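Local coordinates for transketolase (Campylobacter jejuni, PDB 3L84), which belongs to the transketolase family of thiamine diphosphate-dependent enzymes and is built as a dimer of three-domain subunits, at residues Glu110-Ala121 with His392-Arg403; Phe325-Lys334 with Val477-Asn488. All coordinates share one frame; numbering follows the deposited sequence.

Interaction 1: Glu110-Ala121 with His392-Arg403; sequences EIATGPLGQGVA and HAMAAINNAFAR
Arg403 reaches back from its helix to the carbonyl of Glu110 and grips that one oxygen side-on with two nitrogens. NE is 2.9 Å from Glu110 O in a fairly straight bond, with an N-H...O angle of 160°. NH2 of Arg403 lies 3.1 Å from the same oxygen, and its bond is more bent. The oxygen sits close to the guanidinium plane, yet both donors approach it from the same face of the peptide, with NH2 well above the carbonyl plane. Bends at chi2 and chi3 curl the arginine round so that this edge meets the loop. The Glu110 carboxylate has its own partner, a salt bridge to Arg58.

Deeper in, Ile111 CD1 rests on the helix backbone, 4.0 Å from Ala400 N. The closest apolar packing is Ala121 CB on Ala396 CB at 3.5 Å. Beside this pair the Gln118 side chain crosses that of His392 at about a right angle, with amide and ring planes some 50° apart. Gln118 OE1 accepts from a water at 2.8 Å. That water in turn accepts from Asn399 ND2 at 3.0 Å, so it bridges helix 118-137 and helix 391-404. Gln118 NE2 is hydrogen-bonded to Tyr420 OH of the second subunit. Asn399 OD1 is hydrogen-bonded to His435 ND1, and its ND2 donates to Ala424 O. The buried amides are therefore served by water, the Ala424 carbonyl, the His435 side chain and Tyr420 of the second subunit.

Gly117 holds the N-cap position of the helix that carries Gln118 and Ala121, within a type II beta turn that runs from Pro115 to Gln118. The contact is a domain interface, joining the thiamine diphosphate-binding and pyrimidine-binding domains of a transketolase beside the dimer interface.

Interaction 2: Phe325-Lys334 with Val477-Asn488; sequences FNKIAYPDFK and VENVKAWQIALN
Tyr330 lies along helix 476-488 and touches it at four residues. Its CB and the start of its ring rest on Val480, with Tyr330 CB 3.6 Å from Val480 CG1. Further along, Tyr330 CE2 is 3.5 Å from Gln484 CG, and the ring and the glutamine amide planes are 71° apart. Trp483 CB approaches Tyr330 CE1. The phenol oxygen ends close to a methyl group, with Tyr330 OH 3.2 Å from Leu487 CD1. CG stands beside the backbone N (chi1 -70°), which sends the ring along the helix toward Leu487. Ile328 CG2 lies over one ring face from within the loop.

Leu487 also packs on Phe325. Its CB sits over one face of the ring as a CH-pi contact, 4.0 Å from the Phe325 ring centroid. At the other end Phe333 meets Val480 with its edge, CD2 being 4.0 Å from Val480 CG2. Pro331 CB lies over one face of the Phe333 ring, toward its rim. Val477 CG2 then packs against the backbone of Phe333 and Lys334.

The solvent side is looser. No direct hydrogen bond joins the two segments. A water donates to Ile328 O at 2.7 Å and more weakly to Asn326 O, and accepts only a weak bond from Gln484 NE2. Exposed Asn488 approaches the Phe325 ring obliquely, its ND2 4.0 Å from Phe325 CD2. Asp332 turns back on its own loop, where OD1 accepts from Lys334 N in an Asx turn. The Lys334 ammonium group leads away to a salt bridge with Glu507.

Here the connection between helices 314-321 and 340-354 runs along one helix of the pyrimidine-binding domain, an alpha/beta domain with a parallel sheet, and joins it mainly by apolar packing.

In the fold
Interaction 1 lies near the centre of the folded chain, its centre about 5 Å from the chain centre, and is largely buried, whereas interaction 2 is centred about 24 Å from the chain centre and partly open to solvent. Their centres are 28 Å apart and they do not touch. Both use a helix of the pyrimidine-binding domain, 391-404 in one and 476-488 in the other. The partners differ: interaction 1 brings in the thiamine diphosphate-binding domain and has the second subunit at its side, while interaction 2 involves the loop between helices 314-321 and 340-354, with no other chain in contact. Burial goes with specific polar bonds and small alanines in interaction 1. Interaction 2 relies on large aromatic and branched side chains.

Interaction 1: Glu110-Ala121 with His392-Arg403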
loop_
_atom_site.group_PDB
_atom_site.type_symbol
_atom_site.label_atom_id
_atom_site.label_comp_id
_atom_site.label_asym_id
_atom_site.label_seq_id
_atom_site.Cartn_x
_atom_site.Cartn_y
_atom_site.Cartn_z
ATOM N N GLU A 110 22.039 1.699 -8.648
ATOM C CA GLU A 110 21.768 2.870 -7.838
ATOM C C GLU A 110 20.784 2.612 -6.718
ATOM O O GLU A 110 20.895 3.193 -5.636
ATOM C CB GLU A 110 21.269 4.028 -8.715
ATOM C CG GLU A 110 22.355 4.619 -9.644
ATOM C CD GLU A 110 23.467 5.355 -8.934
ATOM O OE1 GLU A 110 23.316 5.660 -7.730
ATOM O OE2 GLU A 110 24.476 5.628 -9.617
ATOM N N ILE A 111 19.793 1.803 -7.004
ATOM C CA ILE A 111 18.696 1.556 -6.069
ATOM C C ILE A 111 18.048 0.264 -6.485
ATOM O O ILE A 111 18.060 -0.082 -7.663
ATOM C CB ILE A 111 17.737 2.775 -6.034
ATOM C CG1 ILE A 111 16.726 2.686 -4.878
ATOM C CG2 ILE A 111 16.980 2.928 -7.339
ATOM C CD1 ILE A 111 16.257 4.051 -4.390
ATOM N N ALA A 112 17.560 -0.515 -5.533
ATOM C CA ALA A 112 16.868 -1.735 -5.844
ATOM C C ALA A 112 15.553 -1.437 -6.484
ATOM O O ALA A 112 14.823 -0.573 -5.992
ATOM C CB ALA A 112 16.655 -2.595 -4.554
ATOM N N THR A 113 15.242 -2.104 -7.583
ATOM C CA THR A 113 13.954 -1.913 -8.256
ATOM C C THR A 113 13.385 -3.253 -8.642
ATOM O O THR A 113 14.050 -4.254 -8.662
ATOM C CB THR A 113 14.059 -1.008 -9.516
ATOM O OG1 THR A 113 14.905 -1.631 -10.470
ATOM C CG2 THR A 113 14.571 0.424 -9.156
ATOM N N GLY A 114 12.145 -3.253 -9.037
ATOM C CA GLY A 114 11.443 -4.515 -9.301
ATOM C C GLY A 114 9.953 -4.255 -9.231
ATOM O O GLY A 114 9.281 -4.266 -10.249
ATOM N N PRO A 115 9.430 -3.961 -8.042
ATOM C CA PRO A 115 8.006 -3.606 -7.908
ATOM C C PRO A 115 7.755 -2.354 -8.755
ATOM O O PRO A 115 8.468 -1.354 -8.620
ATOM C CB PRO A 115 7.849 -3.357 -6.403
ATOM C CG PRO A 115 9.040 -4.143 -5.807
ATOM C CD PRO A 115 10.142 -3.890 -6.755
ATOM N N LEU A 116 6.798 -2.430 -9.663
ATOM C CA LEU A 116 6.633 -1.414 -10.677
ATOM C C LEU A 116 6.220 -0.074 -10.076
ATOM O O LEU A 116 5.542 0.022 -9.027
ATOM C CB LEU A 116 5.637 -1.903 -11.743
ATOM C CG LEU A 116 6.149 -3.085 -12.595
ATOM C CD1 LEU A 116 5.022 -3.861 -13.289
ATOM C CD2 LEU A 116 7.157 -2.565 -13.617
ATOM N N GLY A 117 6.653 0.975 -10.744
ATOM C CA GLY A 117 6.419 2.335 -10.318
ATOM C C GLY A 117 7.465 2.876 -9.373
ATOM O O GLY A 117 7.754 4.064 -9.379
ATOM N N GLN A 118 8.024 2.025 -8.517
ATOM C CA GLN A 118 8.957 2.483 -7.478
ATOM C C GLN A 118 10.087 3.306 -8.074
ATOM O O GLN A 118 10.428 4.383 -7.580
ATOM C CB GLN A 118 9.592 1.313 -6.682
ATOM C CG GLN A 118 8.665 0.458 -5.837
ATOM C CD GLN A 118 7.985 1.227 -4.736
ATOM O OE1 GLN A 118 8.635 2.032 -4.035
ATOM N NE2 GLN A 118 6.675 0.955 -4.542
ATOM N N GLY A 119 10.677 2.784 -9.140
ATOM C CA GLY A 119 11.877 3.378 -9.694
ATOM C C GLY A 119 11.634 4.788 -10.222
ATOM O O GLY A 119 12.511 5.643 -10.147
ATOM N N VAL A 120 10.462 5.051 -10.790
ATOM C CA VAL A 120 10.115 6.384 -11.241
ATOM C C VAL A 120 10.113 7.353 -10.051
ATOM O O VAL A 120 10.705 8.443 -10.134
ATOM C CB VAL A 120 8.740 6.416 -11.956
ATOM C CG1 VAL A 120 8.324 7.872 -12.303
ATOM C CG2 VAL A 120 8.794 5.549 -13.246
ATOM N N ALA A 121 9.472 6.954 -8.937
ATOM C CA ALA A 121 9.460 7.786 -7.747
ATOM C C ALA A 121 10.870 7.912 -7.173
ATOM O O ALA A 121 11.242 8.965 -6.664
ATOM C CB ALA A 121 8.469 7.223 -6.704
ATOM N N HIS A 392 2.982 7.079 -0.525
ATOM C CA HIS A 392 3.799 6.071 -1.206
ATOM C C HIS A 392 4.982 6.719 -1.908
ATOM O O HIS A 392 6.130 6.304 -1.724
ATOM C CB HIS A 392 2.928 5.277 -2.143
ATOM C CG HIS A 392 3.436 3.961 -2.596
ATOM N ND1 HIS A 392 4.552 3.298 -2.142
ATOM C CD2 HIS A 392 2.833 3.143 -3.494
ATOM C CE1 HIS A 392 4.618 2.113 -2.769
ATOM N NE2 HIS A 392 3.612 2.023 -3.599
ATOM N N ALA A 393 4.733 7.742 -2.716
ATOM C CA ALA A 393 5.828 8.460 -3.368
ATOM C C ALA A 393 6.763 9.065 -2.323
ATOM O O ALA A 393 7.967 9.095 -2.546
ATOM C CB ALA A 393 5.284 9.528 -4.323
HETATM N N MSE A 394 6.238 9.575 -1.216
HETATM C CA MSE A 394 7.125 10.108 -0.173
HETATM C C MSE A 394 8.169 9.092 0.243
HETATM O O MSE A 394 9.388 9.374 0.307
HETATM C CB MSE A 394 6.313 10.530 1.061
HETATM C CG MSE A 394 7.162 10.842 2.269
HETATM SE SE MSE A 394 6.118 11.438 3.796
HETATM C CE MSE A 394 5.207 9.739 4.191
ATOM N N ALA A 395 7.711 7.889 0.562
ATOM C CA ALA A 395 8.674 6.871 1.008
ATOM C C ALA A 395 9.665 6.481 -0.094
ATOM O O ALA A 395 10.846 6.293 0.191
ATOM C CB ALA A 395 7.910 5.639 1.533
ATOM N N ALA A 396 9.228 6.324 -1.330
ATOM C CA ALA A 396 10.115 5.976 -2.440
ATOM C C ALA A 396 11.098 7.113 -2.727
ATOM O O ALA A 396 12.276 6.884 -3.048
ATOM C CB ALA A 396 9.301 5.584 -3.692
ATOM N N ILE A 397 10.648 8.345 -2.619
ATOM C CA ILE A 397 11.543 9.519 -2.782
ATOM C C ILE A 397 12.595 9.530 -1.690
ATOM O O ILE A 397 13.788 9.715 -1.960
ATOM C CB ILE A 397 10.716 10.837 -2.753
ATOM C CG1 ILE A 397 10.017 11.039 -4.089
ATOM C CG2 ILE A 397 11.570 12.066 -2.357
ATOM C CD1 ILE A 397 8.864 12.028 -4.117
ATOM N N ASN A 398 12.176 9.286 -0.448
ATOM C CA ASN A 398 13.130 9.287 0.650
ATOM C C ASN A 398 14.062 8.086 0.619
ATOM O O ASN A 398 15.207 8.192 1.070
ATOM C CB ASN A 398 12.395 9.416 1.977
ATOM C CG ASN A 398 12.083 10.846 2.359
ATOM O OD1 ASN A 398 11.231 11.067 3.295
ATOM N ND2 ASN A 398 12.728 11.780 1.765
ATOM N N ASN A 399 13.649 6.965 0.011
ATOM C CA ASN A 399 14.599 5.871 -0.238
ATOM C C ASN A 399 15.758 6.367 -1.095
ATOM O O ASN A 399 16.914 6.013 -0.859
ATOM C CB ASN A 399 13.914 4.692 -0.917
ATOM C CG ASN A 399 13.035 3.884 -0.020
ATOM O OD1 ASN A 399 13.080 3.983 1.199
ATOM N ND2 ASN A 399 12.204 3.037 -0.644
ATOM N N ALA A 400 15.460 7.206 -2.081
ATOM C CA ALA A 400 16.486 7.789 -2.909
ATOM C C ALA A 400 17.309 8.847 -2.171
ATOM O O ALA A 400 18.527 8.876 -2.353
ATOM C CB ALA A 400 15.849 8.373 -4.206
ATOM N N PHE A 401 16.693 9.689 -1.356
ATOM C CA PHE A 401 17.465 10.595 -0.509
ATOM C C PHE A 401 18.476 9.802 0.293
ATOM O O PHE A 401 19.618 10.236 0.472
ATOM C CB PHE A 401 16.592 11.424 0.454
ATOM C CG PHE A 401 16.069 12.730 -0.098
ATOM C CD1 PHE A 401 14.948 12.795 -0.887
ATOM C CD2 PHE A 401 16.747 13.914 0.196
ATOM C CE1 PHE A 401 14.489 14.010 -1.374
ATOM C CE2 PHE A 401 16.286 15.139 -0.288
ATOM C CZ PHE A 401 15.156 15.186 -1.055
ATOM N N ALA A 402 18.076 8.675 0.859
ATOM C CA ALA A 402 18.972 7.859 1.667
ATOM C C ALA A 402 20.127 7.242 0.872
ATOM O O ALA A 402 21.184 6.954 1.443
ATOM C CB ALA A 402 18.155 6.759 2.378
ATOM N N ARG A 403 19.921 7.029 -0.426
ATOM C CA ARG A 403 20.949 6.506 -1.307
ATOM C C ARG A 403 21.787 7.588 -1.937
ATOM O O ARG A 403 22.847 7.260 -2.498
ATOM C CB ARG A 403 20.326 5.626 -2.416
ATOM C CG ARG A 403 19.813 4.289 -1.915
ATOM C CD ARG A 403 20.945 3.343 -1.614
ATOM N NE ARG A 403 21.681 2.959 -2.823
ATOM C CZ ARG A 403 22.920 2.485 -2.880
ATOM N NH1 ARG A 403 23.678 2.370 -1.795
ATOM N NH2 ARG A 403 23.407 2.132 -4.061
HETATM O O HOH W 1 22.883 7.852 -5.274
HETATM O O HOH W 2 11.323 2.405 -3.428
#

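Interaction 2: Phe325-Lys334 with Val477-Asn488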
loop_
_atom_site.group_PDB
_atom_site.type_symbol
_atom_site.label_atom_id
_atom_site.label_comp_id
_atom_site.label_asym_id
_atom_site.label_seq_id
_atom_site.Cartn_x
_atom_site.Cartn_y
_atom_site.Cartn_z
ATOM N N PHE A 325 27.080 11.056 15.524
ATOM C CA PHE A 325 25.844 10.846 16.269
ATOM C C PHE A 325 26.081 10.878 17.768
ATOM O O PHE A 325 25.164 11.137 18.536
ATOM C CB PHE A 325 25.210 9.522 15.863
ATOM C CG PHE A 325 24.937 9.410 14.390
ATOM C CD1 PHE A 325 24.229 10.383 13.735
ATOM C CD2 PHE A 325 25.318 8.276 13.668
ATOM C CE1 PHE A 325 23.973 10.306 12.379
ATOM C CE2 PHE A 325 25.054 8.189 12.309
ATOM C CZ PHE A 325 24.371 9.206 11.676
ATOM N N ASN A 326 27.331 10.659 18.170
ATOM C CA ASN A 326 27.687 10.575 19.595
ATOM C C ASN A 326 27.599 11.900 20.307
ATOM O O ASN A 326 27.299 11.931 21.493
ATOM C CB ASN A 326 29.114 10.039 19.789
ATOM C CG ASN A 326 29.252 8.575 19.399
ATOM O OD1 ASN A 326 28.274 7.825 19.421
ATOM N ND2 ASN A 326 30.479 8.165 19.036
ATOM N N LYS A 327 27.853 12.975 19.582
ATOM C CA LYS A 327 27.932 14.307 20.184
ATOM C C LYS A 327 26.573 14.886 20.567
ATOM O O LYS A 327 26.517 15.836 21.330
ATOM C CB LYS A 327 28.650 15.317 19.260
ATOM C CG LYS A 327 27.951 15.595 17.945
ATOM C CD LYS A 327 28.175 17.014 17.353
ATOM C CE LYS A 327 26.836 17.815 17.428
ATOM N NZ LYS A 327 26.565 18.725 16.282
ATOM N N ILE A 328 25.490 14.322 20.076
ATOM C CA ILE A 328 24.179 14.963 20.110
ATOM C C ILE A 328 23.621 14.933 21.533
ATOM O O ILE A 328 23.549 13.879 22.130
ATOM C CB ILE A 328 23.229 14.281 19.122
ATOM C CG1 ILE A 328 23.773 14.393 17.691
ATOM C CG2 ILE A 328 21.822 14.870 19.242
ATOM C CD1 ILE A 328 22.975 13.600 16.673
ATOM N N ALA A 329 23.249 16.090 22.066
ATOM C CA ALA A 329 22.588 16.158 23.371
ATOM C C ALA A 329 21.093 16.197 23.110
ATOM O O ALA A 329 20.519 17.208 22.622
ATOM C CB ALA A 329 23.050 17.399 24.145
ATOM N N TYR A 330 20.461 15.096 23.431
ATOM C CA TYR A 330 19.006 14.966 23.233
ATOM C C TYR A 330 18.270 15.615 24.364
ATOM O O TYR A 330 18.864 15.902 25.415
ATOM C CB TYR A 330 18.625 13.498 23.222
ATOM C CG TYR A 330 19.088 12.744 22.003
ATOM C CD1 TYR A 330 18.235 12.519 20.949
ATOM C CD2 TYR A 330 20.369 12.227 21.914
ATOM C CE1 TYR A 330 18.633 11.797 19.841
ATOM C CE2 TYR A 330 20.771 11.515 20.794
ATOM C CZ TYR A 330 19.895 11.311 19.765
ATOM O OH TYR A 330 20.262 10.586 18.634
ATOM N N PRO A 331 16.972 15.911 24.201
ATOM C CA PRO A 331 16.207 16.437 25.351
ATOM C C PRO A 331 16.137 15.426 26.476
ATOM O O PRO A 331 16.107 14.205 26.223
ATOM C CB PRO A 331 14.790 16.668 24.773
ATOM C CG PRO A 331 14.977 16.586 23.255
ATOM C CD PRO A 331 16.095 15.635 23.045
ATOM N N ASP A 332 16.037 15.966 27.680
ATOM C CA ASP A 332 15.905 15.196 28.900
ATOM C C ASP A 332 14.428 15.176 29.259
ATOM O O ASP A 332 13.882 16.127 29.777
ATOM C CB ASP A 332 16.726 15.796 30.016
ATOM C CG ASP A 332 16.631 15.014 31.298
ATOM O OD1 ASP A 332 15.929 13.980 31.343
ATOM O OD2 ASP A 332 17.254 15.430 32.314
ATOM N N PHE A 333 13.791 14.050 28.990
ATOM C CA PHE A 333 12.368 13.880 29.237
ATOM C C PHE A 333 12.063 13.131 30.518
ATOM O O PHE A 333 10.893 12.756 30.760
ATOM C CB PHE A 333 11.705 13.144 28.066
ATOM C CG PHE A 333 11.758 13.887 26.771
ATOM C CD1 PHE A 333 11.058 15.053 26.587
ATOM C CD2 PHE A 333 12.413 13.336 25.691
ATOM C CE1 PHE A 333 11.069 15.688 25.346
ATOM C CE2 PHE A 333 12.417 13.964 24.475
ATOM C CZ PHE A 333 11.717 15.118 24.306
ATOM N N LYS A 334 13.069 12.865 31.319
ATOM C CA LYS A 334 12.854 12.165 32.575
ATOM C C LYS A 334 11.751 12.794 33.423
ATOM O O LYS A 334 11.783 13.944 33.712
ATOM C CB LYS A 334 14.154 11.993 33.358
ATOM C CG LYS A 334 13.998 11.108 34.532
ATOM C CD LYS A 334 15.293 10.863 35.260
ATOM C CE LYS A 334 15.109 9.869 36.399
ATOM N NZ LYS A 334 16.320 9.903 37.241
ATOM N N VAL A 477 11.986 9.328 27.318
ATOM C CA VAL A 477 13.296 8.761 27.542
ATOM C C VAL A 477 13.490 7.541 26.612
ATOM O O VAL A 477 14.521 7.401 25.932
ATOM C CB VAL A 477 13.500 8.392 29.002
ATOM C CG1 VAL A 477 14.764 7.588 29.228
ATOM C CG2 VAL A 477 13.500 9.682 29.869
ATOM N N GLU A 478 12.501 6.654 26.568
ATOM C CA GLU A 478 12.580 5.542 25.637
ATOM C C GLU A 478 12.694 6.046 24.189
ATOM O O GLU A 478 13.368 5.440 23.368
ATOM C CB GLU A 478 11.389 4.580 25.772
ATOM C CG GLU A 478 11.309 3.764 27.051
ATOM C CD GLU A 478 10.386 2.582 26.966
ATOM O OE1 GLU A 478 9.574 2.467 26.010
ATOM O OE2 GLU A 478 10.446 1.741 27.898
ATOM N N ASN A 479 11.991 7.123 23.868
ATOM C CA ASN A 479 12.022 7.673 22.520
ATOM C C ASN A 479 13.429 8.129 22.110
ATOM O O ASN A 479 13.873 7.912 20.983
ATOM C CB ASN A 479 10.978 8.801 22.426
ATOM C CG ASN A 479 10.641 9.284 21.034
ATOM O OD1 ASN A 479 11.189 8.830 19.956
ATOM N ND2 ASN A 479 9.702 10.157 20.998
ATOM N N VAL A 480 14.149 8.760 23.055
ATOM C CA VAL A 480 15.529 9.180 22.847
ATOM C C VAL A 480 16.424 7.946 22.674
ATOM O O VAL A 480 17.251 7.905 21.735
ATOM C CB VAL A 480 16.047 10.042 24.028
ATOM C CG1 VAL A 480 17.569 10.111 24.006
ATOM C CG2 VAL A 480 15.380 11.375 23.971
ATOM N N LYS A 481 16.322 6.966 23.575
ATOM C CA LYS A 481 17.176 5.784 23.489
ATOM C C LYS A 481 16.942 5.042 22.162
ATOM O O LYS A 481 17.894 4.514 21.569
ATOM C CB LYS A 481 16.948 4.873 24.700
ATOM C CG LYS A 481 17.448 5.471 25.995
ATOM C CD LYS A 481 16.976 4.657 27.189
ATOM C CE LYS A 481 17.486 5.149 28.532
ATOM N NZ LYS A 481 16.775 4.372 29.623
ATOM N N ALA A 482 15.693 5.048 21.691
ATOM C CA ALA A 482 15.358 4.419 20.420
ATOM C C ALA A 482 16.085 5.126 19.278
ATOM O O ALA A 482 16.624 4.469 18.398
ATOM C CB ALA A 482 13.850 4.469 20.166
ATOM N N TRP A 483 16.086 6.461 19.253
ATOM C CA TRP A 483 16.829 7.197 18.229
ATOM C C TRP A 483 18.324 6.899 18.283
ATOM O O TRP A 483 18.976 6.788 17.241
ATOM C CB TRP A 483 16.563 8.692 18.349
ATOM C CG TRP A 483 15.384 9.118 17.520
ATOM C CD1 TRP A 483 14.128 9.417 17.949
ATOM C CD2 TRP A 483 15.375 9.241 16.087
ATOM N NE1 TRP A 483 13.347 9.763 16.861
ATOM C CE2 TRP A 483 14.079 9.643 15.717
ATOM C CE3 TRP A 483 16.319 9.021 15.092
ATOM C CZ2 TRP A 483 13.719 9.877 14.397
ATOM C CZ3 TRP A 483 15.969 9.241 13.773
ATOM C CH2 TRP A 483 14.676 9.661 13.424
ATOM N N GLN A 484 18.896 6.824 19.490
ATOM C CA GLN A 484 20.324 6.541 19.596
ATOM C C GLN A 484 20.650 5.197 18.953
ATOM O O GLN A 484 21.640 5.058 18.252
ATOM C CB GLN A 484 20.796 6.649 21.047
ATOM C CG GLN A 484 20.753 8.084 21.575
ATOM C CD GLN A 484 20.985 8.190 23.054
ATOM O OE1 GLN A 484 20.369 7.489 23.835
ATOM N NE2 GLN A 484 21.880 9.126 23.446
ATOM N N ILE A 485 19.798 4.203 19.183
ATOM C CA ILE A 485 19.961 2.914 18.511
ATOM C C ILE A 485 19.737 3.023 17.012
ATOM O O ILE A 485 20.548 2.506 16.217
ATOM C CB ILE A 485 19.008 1.868 19.111
ATOM C CG1 ILE A 485 19.305 1.634 20.592
ATOM C CG2 ILE A 485 19.076 0.549 18.314
ATOM C CD1 ILE A 485 18.097 1.126 21.409
ATOM N N ALA A 486 18.669 3.682 16.604
ATOM C CA ALA A 486 18.346 3.764 15.185
ATOM C C ALA A 486 19.457 4.418 14.367
ATOM O O ALA A 486 19.765 3.961 13.254
ATOM C CB ALA A 486 17.068 4.535 14.978
ATOM N N LEU A 487 20.085 5.471 14.891
ATOM C CA LEU A 487 21.163 6.122 14.140
ATOM C C LEU A 487 22.376 5.253 13.988
ATOM O O LEU A 487 23.071 5.408 13.002
ATOM C CB LEU A 487 21.532 7.467 14.771
ATOM C CG LEU A 487 20.438 8.496 14.636
ATOM C CD1 LEU A 487 20.744 9.663 15.563
ATOM C CD2 LEU A 487 20.205 9.051 13.257
ATOM N N ASN A 488 22.655 4.361 14.937
ATOM C CA ASN A 488 23.803 3.465 14.909
ATOM C C ASN A 488 23.517 2.148 14.204
ATOM O O ASN A 488 24.429 1.388 13.867
ATOM C CB ASN A 488 24.337 3.156 16.320
ATOM C CG ASN A 488 25.190 4.282 16.926
ATOM O OD1 ASN A 488 25.385 4.308 18.135
ATOM N ND2 ASN A 488 25.737 5.137 16.102
HETATM O O HOH W 3 24.018 11.179 21.915
#